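Local coordinates for putative membrane protein (Corynebacterium diphtheriae NCTC 13129, PDB 3C8I) that is of unknown function but belongs to the DUF3239 family, this chain being the C-terminal part of a putative membrane protein, at residues B[68-80]-B[87-99]. Sequence-based numbering, arbitrary orientation.
Sequences GTRIPAVAVTGQR and SWDQISPMPIAWA
The carbonyl O of Gln-79 takes two N-H groups, Asp-89 N at 2.8 Å and, weakly, Gln-90 N at 3.4 Å, the signature of a classic beta bulge. The bulge sits near the turn of an antiparallel hairpin, in which 88-95 forms the outermost strand on this side of the chain's sheet and 70-80 lies between it and strand 16-24. At Gly-78 the bare CA lies 3.1 Å from Gln-90 O, and the indole of Trp-88 brings CZ3 to 3.5 Å from Gly-78 O; a residue without a side chain suits so tight a place.

On the sheet face opposite Ile-91, Gln-79 and Gln-90 run side by side, their amide planes 19° apart. Both chains bend at the second torsion, and both NE2 atoms donate to one water, with Gln-90 NE2 at 2.6 Å from it; Thr-77 OG1 also hydrogen-bonds this water. Ala-107 of a third subunit packs on both glutamines.

Farther along, Val-74 and Met-94 exchange two backbone bonds. Pro-93 and Pro-95, lacking N-H groups, fall at non-hydrogen-bonded positions and cost no bond to 70-80. The Met-94 side chain starts between its own N and C=O (chi1 62°), which lays CG beside Val-74 CG2 at 3.7 Å; the extended next torsion takes SD on across Val-76, a reach that suits a long, unbranched chain. Met-94 also packs against Trp-98 of a second subunit, where the hairpin meets its neighbour.

At the far end Pro-72 O accepts the N-H of Ile-96 in a nearly straight bond (175°) and a water proton; that water in turn accepts the N-H of Ala-97, its O 2.9 Å from Ala-97 N.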
ATOM      1  N   GLY B  68     -20.610  -0.795 -16.795  1.00 32.06           N
ATOM      2  CA  GLY B  68     -22.002  -0.716 -16.335  1.00 31.59           C
ATOM      3  C   GLY B  68     -22.516  -1.898 -15.530  1.00 30.53           C
ATOM      4  O   GLY B  68     -23.557  -1.793 -14.889  1.00 29.76           O
ATOM      5  N   THR B  69     -21.803  -3.025 -15.548  1.00 30.49           N
ATOM      6  CA  THR B  69     -22.188  -4.185 -14.737  1.00 30.54           C
ATOM      7  C   THR B  69     -22.227  -3.821 -13.270  1.00 30.03           C
ATOM      8  O   THR B  69     -21.260  -3.276 -12.732  1.00 29.29           O
ATOM      9  CB  THR B  69     -21.214  -5.384 -14.905  1.00 30.42           C
ATOM     10  OG1 THR B  69     -21.315  -5.911 -16.234  1.00 30.36           O
ATOM     11  CG2 THR B  69     -21.538  -6.480 -13.904  1.00 30.63           C
ATOM     12  N   ARG B  70     -23.330  -4.155 -12.610  1.00 30.09           N
ATOM     13  CA  ARG B  70     -23.484  -3.887 -11.190  1.00 31.00           C
ATOM     14  C   ARG B  70     -22.713  -4.887 -10.299  1.00 30.98           C
ATOM     15  O   ARG B  70     -22.721  -6.097 -10.548  1.00 31.60           O
ATOM     16  CB  ARG B  70     -24.942  -3.940 -10.798  1.00 31.12           C
ATOM     17  CG  ARG B  70     -25.836  -2.931 -11.470  1.00 32.97           C
ATOM     18  CD  ARG B  70     -27.276  -3.175 -10.965  1.00 34.24           C
ATOM     19  NE  ARG B  70     -28.145  -2.004 -11.146  1.00 38.52           N
ATOM     20  CZ  ARG B  70     -29.302  -1.802 -10.499  1.00 38.29           C
ATOM     21  NH1 ARG B  70     -29.762  -2.682  -9.601  1.00 40.21           N
ATOM     22  NH2 ARG B  70     -29.999  -0.698 -10.742  1.00 39.63           N
ATOM     23  N   ILE B  71     -22.061  -4.348  -9.275  1.00 30.52           N
ATOM     24  CA  ILE B  71     -21.224  -5.097  -8.335  1.00 30.68           C
ATOM     25  C   ILE B  71     -21.594  -4.648  -6.920  1.00 30.16           C
ATOM     26  O   ILE B  71     -21.148  -3.612  -6.469  1.00 30.45           O
ATOM     27  CB  ILE B  71     -19.697  -4.815  -8.518  1.00 30.75           C
ATOM     28  CG1 ILE B  71     -19.204  -5.100  -9.943  1.00 32.07           C
ATOM     29  CG2 ILE B  71     -18.866  -5.631  -7.494  1.00 30.16           C
ATOM     30  CD1 ILE B  71     -19.364  -6.541 -10.384  1.00 33.76           C
ATOM     31  N   PRO B  72     -22.396  -5.438  -6.202  1.00 30.14           N
ATOM     32  CA  PRO B  72     -22.639  -5.117  -4.800  1.00 29.96           C
ATOM     33  C   PRO B  72     -21.333  -5.179  -3.991  1.00 28.84           C
ATOM     34  O   PRO B  72     -20.560  -6.115  -4.151  1.00 28.60           O
ATOM     35  CB  PRO B  72     -23.607  -6.211  -4.352  1.00 29.61           C
ATOM     36  CG  PRO B  72     -24.107  -6.808  -5.578  1.00 31.74           C
ATOM     37  CD  PRO B  72     -23.100  -6.649  -6.622  1.00 30.84           C
ATOM     38  N   ALA B  73     -21.110  -4.205  -3.114  1.00 28.90           N
ATOM     39  CA  ALA B  73     -19.826  -4.012  -2.465  1.00 29.74           C
ATOM     40  C   ALA B  73     -20.021  -3.602  -1.009  1.00 30.59           C
ATOM     41  O   ALA B  73     -21.161  -3.331  -0.565  1.00 29.54           O
ATOM     42  CB  ALA B  73     -18.989  -2.941  -3.235  1.00 28.33           C
ATOM     43  N   VAL B  74     -18.933  -3.608  -0.257  1.00 31.11           N
ATOM     44  CA  VAL B  74     -18.892  -2.961   1.046  1.00 33.04           C
ATOM     45  C   VAL B  74     -17.632  -2.108   1.163  1.00 33.11           C
ATOM     46  O   VAL B  74     -16.615  -2.387   0.507  1.00 32.88           O
ATOM     47  CB  VAL B  74     -18.992  -3.948   2.266  1.00 33.97           C
ATOM     48  CG1 VAL B  74     -20.222  -4.865   2.140  1.00 36.29           C
ATOM     49  CG2 VAL B  74     -17.691  -4.735   2.483  1.00 36.24           C
ATOM     50  N   ALA B  75     -17.717  -1.060   1.979  1.00 33.58           N
ATOM     51  CA  ALA B  75     -16.578  -0.202   2.262  1.00 35.16           C
ATOM     52  C   ALA B  75     -15.818  -0.885   3.372  1.00 37.24           C
ATOM     53  O   ALA B  75     -16.275  -0.918   4.540  1.00 37.79           O
ATOM     54  CB  ALA B  75     -17.021   1.196   2.672  1.00 35.33           C
ATOM     55  N   VAL B  76     -14.678  -1.464   3.016  1.00 37.32           N
ATOM     56  CA  VAL B  76     -13.986  -2.366   3.931  1.00 37.81           C
ATOM     57  C   VAL B  76     -13.082  -1.604   4.886  1.00 38.64           C
ATOM     58  O   VAL B  76     -13.005  -1.969   6.070  1.00 39.72           O
ATOM     59  CB  VAL B  76     -13.281  -3.534   3.196  1.00 38.06           C
ATOM     60  CG1 VAL B  76     -12.055  -3.077   2.457  1.00 38.20           C
ATOM     61  CG2 VAL B  76     -12.948  -4.676   4.182  1.00 39.09           C
ATOM     62  N   THR B  77     -12.465  -0.518   4.422  1.00 37.78           N
ATOM     63  CA  THR B  77     -11.584   0.274   5.272  1.00 37.71           C
ATOM     64  C   THR B  77     -11.655   1.686   4.789  1.00 36.89           C
ATOM     65  O   THR B  77     -12.129   1.938   3.655  1.00 35.72           O
ATOM     66  CB  THR B  77     -10.070  -0.182   5.215  1.00 38.94           C
ATOM     67  OG1 THR B  77      -9.602  -0.168   3.857  1.00 40.35           O
ATOM     68  CG2 THR B  77      -9.884  -1.580   5.793  1.00 41.32           C
ATOM     69  N   GLY B  78     -11.202   2.605   5.642  1.00 35.05           N
ATOM     70  CA  GLY B  78     -11.019   3.986   5.257  1.00 35.73           C
ATOM     71  C   GLY B  78      -9.978   4.693   6.102  1.00 35.28           C
ATOM     72  O   GLY B  78      -9.601   4.191   7.159  1.00 36.40           O
ATOM     73  N   GLN B  79      -9.542   5.860   5.654  1.00 35.17           N
ATOM     74  CA  GLN B  79      -8.578   6.655   6.392  1.00 36.68           C
ATOM     75  C   GLN B  79      -9.158   8.019   6.637  1.00 37.56           C
ATOM     76  O   GLN B  79      -9.765   8.612   5.742  1.00 35.89           O
ATOM     77  CB  GLN B  79      -7.239   6.772   5.629  1.00 36.03           C
ATOM     78  CG  GLN B  79      -6.654   5.398   5.200  1.00 35.70           C
ATOM     79  CD  GLN B  79      -6.509   4.407   6.331  1.00 34.71           C
ATOM     80  OE1 GLN B  79      -6.216   4.775   7.463  1.00 37.38           O
ATOM     81  NE2 GLN B  79      -6.707   3.128   6.024  1.00 35.78           N
ATOM     82  N   ARG B  80      -8.949   8.520   7.854  1.00 39.24           N
ATOM     83  CA  ARG B  80      -9.497   9.810   8.277  1.00 41.76           C
ATOM     84  C   ARG B  80      -8.836  11.000   7.601  1.00 42.00           C
ATOM     85  O   ARG B  80      -7.652  10.964   7.259  1.00 41.61           O
ATOM     86  CB  ARG B  80      -9.409   9.951   9.809  1.00 42.75           C
ATOM     87  CG  ARG B  80     -10.481   9.127  10.516  1.00 45.34           C
ATOM     88  CD  ARG B  80     -10.184   8.894  12.012  1.00 47.00           C
ATOM     89  NE  ARG B  80     -11.040   7.823  12.547  1.00 50.72           N
ATOM     90  CZ  ARG B  80     -12.238   8.001  13.118  1.00 52.37           C
ATOM     91  NH1 ARG B  80     -12.745   9.223  13.287  1.00 53.19           N
ATOM     92  NH2 ARG B  80     -12.927   6.940  13.545  1.00 53.36           N
ATOM     93  N   SER B  87     -14.692  13.070   8.824  1.00 42.52           N
ATOM     94  CA  SER B  87     -14.710  12.601   7.425  1.00 40.34           C
ATOM     95  C   SER B  87     -13.608  11.601   7.097  1.00 38.42           C
ATOM     96  O   SER B  87     -12.500  11.718   7.620  1.00 37.50           O
ATOM     97  CB  SER B  87     -14.551  13.766   6.460  1.00 40.22           C
ATOM     98  OG  SER B  87     -15.564  14.722   6.656  1.00 40.58           O
ATOM     99  N   TRP B  88     -13.932  10.644   6.229  1.00 35.80           N
ATOM    100  CA  TRP B  88     -12.933   9.782   5.566  1.00 35.30           C
ATOM    101  C   TRP B  88     -12.417  10.498   4.343  1.00 33.67           C
ATOM    102  O   TRP B  88     -13.198  11.064   3.577  1.00 31.41           O
ATOM    103  CB  TRP B  88     -13.549   8.465   5.119  1.00 35.17           C
ATOM    104  CG  TRP B  88     -14.271   7.695   6.169  1.00 34.84           C
ATOM    105  CD1 TRP B  88     -15.619   7.502   6.259  1.00 35.65           C
ATOM    106  CD2 TRP B  88     -13.686   6.980   7.251  1.00 35.65           C
ATOM    107  NE1 TRP B  88     -15.907   6.721   7.349  1.00 35.74           N
ATOM    108  CE2 TRP B  88     -14.733   6.392   7.980  1.00 36.60           C
ATOM    109  CE3 TRP B  88     -12.359   6.779   7.680  1.00 37.20           C
ATOM    110  CZ2 TRP B  88     -14.509   5.618   9.124  1.00 36.93           C
ATOM    111  CZ3 TRP B  88     -12.135   6.007   8.819  1.00 37.18           C
ATOM    112  CH2 TRP B  88     -13.205   5.432   9.523  1.00 36.46           C
ATOM    113  N   ASP B  89     -11.098  10.519   4.176  1.00 32.94           N
ATOM    114  CA  ASP B  89     -10.481  11.085   2.967  1.00 32.68           C
ATOM    115  C   ASP B  89     -10.076   9.998   1.944  1.00 30.89           C
ATOM    116  O   ASP B  89      -9.744  10.294   0.804  1.00 29.99           O
ATOM    117  CB  ASP B  89      -9.296  11.990   3.336  1.00 33.23           C
ATOM    118  CG  ASP B  89      -9.669  13.488   3.333  1.00 37.14           C
ATOM    119  OD1 ASP B  89     -10.877  13.814   3.231  1.00 41.89           O
ATOM    120  OD2 ASP B  89      -8.767  14.352   3.431  1.00 42.05           O
ATOM    121  N   GLN B  90     -10.167   8.752   2.359  1.00 30.79           N
ATOM    122  CA  GLN B  90      -9.888   7.600   1.517  1.00 30.36           C
ATOM    123  C   GLN B  90     -10.786   6.475   1.966  1.00 29.84           C
ATOM    124  O   GLN B  90     -10.955   6.285   3.163  1.00 29.86           O
ATOM    125  CB  GLN B  90      -8.408   7.181   1.657  1.00 30.94           C
ATOM    126  CG  GLN B  90      -7.948   6.061   0.679  1.00 31.53           C
ATOM    127  CD  GLN B  90      -8.324   4.665   1.094  1.00 31.03           C
ATOM    128  OE1 GLN B  90      -8.481   3.778   0.232  1.00 36.86           O
ATOM    129  NE2 GLN B  90      -8.484   4.437   2.373  1.00 29.01           N
ATOM    130  N   ILE B  91     -11.372   5.737   1.014  1.00 28.99           N
ATOM    131  CA  ILE B  91     -12.236   4.580   1.317  1.00 30.30           C
ATOM    132  C   ILE B  91     -11.972   3.466   0.290  1.00 30.53           C
ATOM    133  O   ILE B  91     -12.004   3.739  -0.912  1.00 30.12           O
ATOM    134  CB  ILE B  91     -13.750   4.972   1.245  1.00 30.53           C
ATOM    135  CG1 ILE B  91     -14.104   6.008   2.325  1.00 32.27           C
ATOM    136  CG2 ILE B  91     -14.640   3.737   1.370  1.00 29.46           C
ATOM    137  CD1 ILE B  91     -15.536   6.546   2.240  1.00 31.27           C
ATOM    138  N   SER B  92     -11.695   2.253   0.766  1.00 30.77           N
ATOM    139  CA  SER B  92     -11.537   1.065  -0.104  1.00 31.49           C
ATOM    140  C   SER B  92     -12.821   0.252  -0.212  1.00 30.82           C
ATOM    141  O   SER B  92     -13.245  -0.368   0.782  1.00 31.18           O
ATOM    142  CB  SER B  92     -10.448   0.118   0.393  1.00 32.64           C
ATOM    143  OG  SER B  92      -9.214   0.779   0.442  1.00 35.60           O
ATOM    144  N   PRO B  93     -13.434   0.249  -1.402  1.00 29.93           N
ATOM    145  CA  PRO B  93     -14.568  -0.646  -1.620  1.00 30.21           C
ATOM    146  C   PRO B  93     -14.083  -2.040  -2.017  1.00 29.14           C
ATOM    147  O   PRO B  93     -13.042  -2.160  -2.659  1.00 28.21           O
ATOM    148  CB  PRO B  93     -15.319   0.016  -2.769  1.00 30.72           C
ATOM    149  CG  PRO B  93     -14.247   0.732  -3.570  1.00 29.87           C
ATOM    150  CD  PRO B  93     -13.112   1.039  -2.618  1.00 31.22           C
ATOM    151  N   MET B  94     -14.823  -3.066  -1.628  1.00 28.06           N
ATOM    152  CA  MET B  94     -14.572  -4.437  -2.091  1.00 29.08           C
ATOM    153  C   MET B  94     -15.872  -5.076  -2.563  1.00 29.42           C
ATOM    154  O   MET B  94     -16.922  -4.862  -1.958  1.00 29.96           O
ATOM    155  CB  MET B  94     -13.952  -5.305  -0.971  1.00 28.77           C
ATOM    156  CG  MET B  94     -14.808  -5.507   0.273  1.00 31.28           C
ATOM    157  SD  MET B  94     -14.221  -6.861   1.404  1.00 26.28           S
ATOM    158  CE  MET B  94     -14.657  -8.332   0.485  1.00 34.11           C
ATOM    159  N   PRO B  95     -15.813  -5.873  -3.644  1.00 29.96           N
ATOM    160  CA  PRO B  95     -16.969  -6.642  -4.056  1.00 30.53           C
ATOM    161  C   PRO B  95     -17.333  -7.717  -3.045  1.00 30.92           C
ATOM    162  O   PRO B  95     -16.445  -8.424  -2.557  1.00 30.64           O
ATOM    163  CB  PRO B  95     -16.540  -7.301  -5.365  1.00 30.58           C
ATOM    164  CG  PRO B  95     -15.129  -6.989  -5.552  1.00 31.00           C
ATOM    165  CD  PRO B  95     -14.645  -6.060  -4.511  1.00 30.17           C
ATOM    166  N   ILE B  96     -18.625  -7.861  -2.748  1.00 32.03           N
ATOM    167  CA  ILE B  96     -19.036  -8.894  -1.773  1.00 33.21           C
ATOM    168  C   ILE B  96     -18.794 -10.299  -2.344  1.00 32.57           C
ATOM    169  O   ILE B  96     -18.587 -11.253  -1.587  1.00 33.33           O
ATOM    170  CB  ILE B  96     -20.485  -8.735  -1.204  1.00 33.49           C
ATOM    171  CG1 ILE B  96     -21.552  -9.079  -2.220  1.00 35.28           C
ATOM    172  CG2 ILE B  96     -20.732  -7.354  -0.648  1.00 35.01           C
ATOM    173  CD1 ILE B  96     -22.948  -9.267  -1.555  1.00 36.59           C
ATOM    174  N   ALA B  97     -18.748 -10.404  -3.667  1.00 32.24           N
ATOM    175  CA  ALA B  97     -18.394 -11.654  -4.346  1.00 32.31           C
ATOM    176  C   ALA B  97     -17.015 -12.231  -3.947  1.00 32.75           C
ATOM    177  O   ALA B  97     -16.753 -13.388  -4.262  1.00 33.55           O
ATOM    178  CB  ALA B  97     -18.469 -11.485  -5.841  1.00 31.65           C
ATOM    179  N   TRP B  98     -16.142 -11.449  -3.309  1.00 31.83           N
ATOM    180  CA  TRP B  98     -14.859 -11.973  -2.815  1.00 33.44           C
ATOM    181  C   TRP B  98     -15.060 -12.750  -1.511  1.00 34.10           C
ATOM    182  O   TRP B  98     -14.233 -13.582  -1.149  1.00 33.62           O
ATOM    183  CB  TRP B  98     -13.859 -10.857  -2.534  1.00 31.22           C
ATOM    184  CG  TRP B  98     -13.267 -10.171  -3.739  1.00 30.89           C
ATOM    185  CD1 TRP B  98     -13.365 -10.551  -5.048  1.00 30.01           C
ATOM    186  CD2 TRP B  98     -12.435  -9.010  -3.715  1.00 29.92           C
ATOM    187  NE1 TRP B  98     -12.665  -9.671  -5.853  1.00 30.20           N
ATOM    188  CE2 TRP B  98     -12.088  -8.712  -5.058  1.00 30.30           C
ATOM    189  CE3 TRP B  98     -11.981  -8.167  -2.696  1.00 29.84           C
ATOM    190  CZ2 TRP B  98     -11.291  -7.610  -5.398  1.00 30.44           C
ATOM    191  CZ3 TRP B  98     -11.206  -7.080  -3.032  1.00 30.27           C
ATOM    192  CH2 TRP B  98     -10.876  -6.799  -4.374  1.00 30.54           C
ATOM    193  N   ALA B  99     -16.163 -12.450  -0.825  1.00 36.60           N
ATOM    194  CA  ALA B  99     -16.526 -13.053   0.464  1.00 38.28           C
ATOM    195  C   ALA B  99     -17.528 -14.212   0.386  1.00 40.23           C
ATOM    196  O   ALA B  99     -17.561 -15.037   1.307  1.00 41.37           O
ATOM    197  CB  ALA B  99     -17.077 -11.983   1.386  1.00 38.19           C
TER
HETATM  198  O   HOH W   1     -19.911  -8.443  -5.431  1.00 26.87           O
HETATM  199  O   HOH W   2      -8.004   2.118   3.353  1.00 31.05           O